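Peptidoglycan D,D-transpeptidase FtsI (Burkholderia pseudomallei, PDB 6HZI) probably cross-links peptidoglycan strands as the D,D-transpeptidase known as penicillin-binding protein 3, a member of the penicillin-binding, beta-lactamase-like family. Local coordinates at residues F29-G34 with V294-P299. Numbering follows the deposited sequence.
Sequences FHAKAG and VSVDEP
Ala33 and Asp297 form an antiparallel hydrogen-bonded pair in which Asp297 N donates to Ala33 O at 2.7 Å, with an N-H...O angle of 159°. The Lys32 N to Asp297 O bond, at 3.0 Å and 141°, is more bent and lies at the end of the strand pairing, Lys32 preceding strand 33-40. One step inward, Gly34 and Val296 make a non-hydrogen-bonded pair, and Gly34 CA comes within 3.2 Å of Ser295 O in a CA-H...O contact.

On the tight side, largely apolar side chains gather around carbonyl oxygens. The methyl of Ala31 packs 3.3 Å from Asp297 O and 3.6 Å from Val296 CG1, a branch turned toward it by chi1 of 177°; Ala31 CA directs its hydrogen to Glu298 O. Phe29 CB meets Pro299 CB at 4.0 Å. Val309, from a loop, also packs against Phe29, Val296 and Pro299.

Lys32 marks the looser, solvent-facing side. Its extended chain runs alongside the Asp297 side chain and slants across that of Glu298, its methylenes, chiefly CD, lying against the two carboxylates (CD to Asp297 OD2 3.9 Å). Lys32 NZ reaches neither closely enough for a salt bridge, staying 4.7 Å from Asp297 OD2, although the opposite charges probably attract. Asp297 OD2 has a long, weak ion pair with Arg276; the Glu298 carboxylate is modelled in a salt bridge with Lys264, though its OE2 is less certainly placed.

Helix 12-28 ends in a Schellman motif with His30 as C-prime residue, before strand 33-40. That strand lies between strands 46-52 and 290-297 in the central antiparallel sheet of the transpeptidase fold; strand 274-283 flanks 290-297 on its other edge, and helix 310-324 packs on Val294.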
loop_
_atom_site.group_PDB
_atom_site.type_symbol
_atom_site.label_atom_id
_atom_site.label_comp_id
_atom_site.label_asym_id
_atom_site.label_seq_id
_atom_site.Cartn_x
_atom_site.Cartn_y
_atom_site.Cartn_z
ATOM N N PHE A 29 -18.821 1.675 -10.580
ATOM C CA PHE A 29 -18.122 0.469 -11.095
ATOM C C PHE A 29 -18.910 -0.785 -10.698
ATOM O O PHE A 29 -18.414 -1.901 -10.905
ATOM C CB PHE A 29 -16.678 0.353 -10.589
ATOM C CG PHE A 29 -15.783 1.537 -10.884
ATOM C CD1 PHE A 29 -15.557 1.961 -12.184
ATOM C CD2 PHE A 29 -15.115 2.206 -9.860
ATOM C CE1 PHE A 29 -14.721 3.041 -12.451
ATOM C CE2 PHE A 29 -14.288 3.291 -10.126
ATOM C CZ PHE A 29 -14.088 3.709 -11.424
ATOM N N HIS A 30 -20.114 -0.620 -10.172
ATOM C CA HIS A 30 -21.037 -1.739 -9.813
ATOM C C HIS A 30 -20.217 -2.817 -9.125
ATOM O O HIS A 30 -20.171 -3.947 -9.632
ATOM C CB HIS A 30 -21.824 -2.274 -11.031
ATOM C CG HIS A 30 -22.637 -1.217 -11.694
ATOM N ND1 HIS A 30 -22.069 -0.288 -12.597
ATOM C CD2 HIS A 30 -23.935 -0.872 -11.538
ATOM C CE1 HIS A 30 -23.007 0.575 -12.977
ATOM N NE2 HIS A 30 -24.161 0.236 -12.343
ATOM N N ALA A 31 -19.554 -2.444 -8.032
ATOM C CA ALA A 31 -18.614 -3.329 -7.316
ATOM C C ALA A 31 -19.411 -4.035 -6.238
ATOM O O ALA A 31 -20.517 -3.543 -5.957
ATOM C CB ALA A 31 -17.470 -2.536 -6.742
ATOM N N LYS A 32 -18.852 -5.098 -5.657
ATOM C CA LYS A 32 -19.487 -5.830 -4.534
ATOM C C LYS A 32 -19.377 -5.011 -3.232
ATOM O O LYS A 32 -20.266 -5.151 -2.339
ATOM C CB LYS A 32 -18.851 -7.225 -4.446
ATOM C CG LYS A 32 -18.881 -7.900 -3.086
ATOM C CD LYS A 32 -18.338 -9.318 -3.095
ATOM C CE LYS A 32 -18.810 -10.079 -1.869
ATOM N NZ LYS A 32 -18.125 -11.384 -1.702
ATOM N N ALA A 33 -18.316 -4.209 -3.089
ATOM C CA ALA A 33 -17.875 -3.642 -1.790
ATOM C C ALA A 33 -16.604 -2.793 -1.934
ATOM O O ALA A 33 -15.785 -2.963 -2.884
ATOM C CB ALA A 33 -17.642 -4.745 -0.780
ATOM N N GLY A 34 -16.424 -1.917 -0.965
ATOM C CA GLY A 34 -15.275 -1.012 -0.929
ATOM C C GLY A 34 -14.846 -0.732 0.492
ATOM O O GLY A 34 -15.695 -0.827 1.401
ATOM N N VAL A 294 -7.194 2.500 -0.243
ATOM C CA VAL A 294 -8.492 2.284 -0.933
ATOM C C VAL A 294 -8.490 0.881 -1.498
ATOM O O VAL A 294 -7.474 0.492 -2.133
ATOM C CB VAL A 294 -8.717 3.292 -2.075
ATOM C CG1 VAL A 294 -10.043 3.029 -2.757
ATOM C CG2 VAL A 294 -8.675 4.713 -1.579
ATOM N N SER A 295 -9.601 0.184 -1.329
ATOM C CA SER A 295 -9.817 -1.163 -1.913
ATOM C C SER A 295 -11.252 -1.280 -2.472
ATOM O O SER A 295 -12.214 -0.936 -1.755
ATOM C CB SER A 295 -9.457 -2.202 -0.894
ATOM O OG SER A 295 -9.405 -3.490 -1.491
ATOM N N VAL A 296 -11.394 -1.679 -3.739
ATOM C CA VAL A 296 -12.709 -1.863 -4.432
ATOM C C VAL A 296 -12.778 -3.333 -4.848
ATOM O O VAL A 296 -11.952 -3.781 -5.696
ATOM C CB VAL A 296 -12.876 -0.904 -5.622
ATOM C CG1 VAL A 296 -14.168 -1.097 -6.391
ATOM C CG2 VAL A 296 -12.740 0.535 -5.184
ATOM N N ASP A 297 -13.679 -4.077 -4.214
ATOM C CA ASP A 297 -13.800 -5.524 -4.440
ATOM C C ASP A 297 -14.752 -5.776 -5.615
ATOM O O ASP A 297 -15.870 -5.217 -5.602
ATOM C CB ASP A 297 -14.256 -6.208 -3.161
ATOM C CG ASP A 297 -13.921 -7.680 -3.185
ATOM O OD1 ASP A 297 -13.005 -8.055 -3.971
ATOM O OD2 ASP A 297 -14.604 -8.440 -2.464
ATOM N N GLU A 298 -14.299 -6.601 -6.576
ATOM C CA GLU A 298 -15.071 -7.159 -7.717
ATOM C C GLU A 298 -15.867 -6.080 -8.401
ATOM O O GLU A 298 -17.086 -6.165 -8.512
ATOM C CB GLU A 298 -16.024 -8.252 -7.276
ATOM C CG GLU A 298 -15.318 -9.401 -6.605
ATOM C CD GLU A 298 -16.284 -10.522 -6.277
ATOM O OE1 GLU A 298 -17.464 -10.481 -6.793
ATOM O OE2 GLU A 298 -15.857 -11.427 -5.496
ATOM N N PRO A 299 -15.164 -5.073 -8.949
ATOM C CA PRO A 299 -15.789 -4.091 -9.838
ATOM C C PRO A 299 -16.148 -4.781 -11.158
ATOM O O PRO A 299 -15.557 -5.812 -11.468
ATOM C CB PRO A 299 -14.683 -3.066 -10.088
ATOM C CG PRO A 299 -13.395 -3.860 -9.892
ATOM C CD PRO A 299 -13.703 -4.952 -8.885
#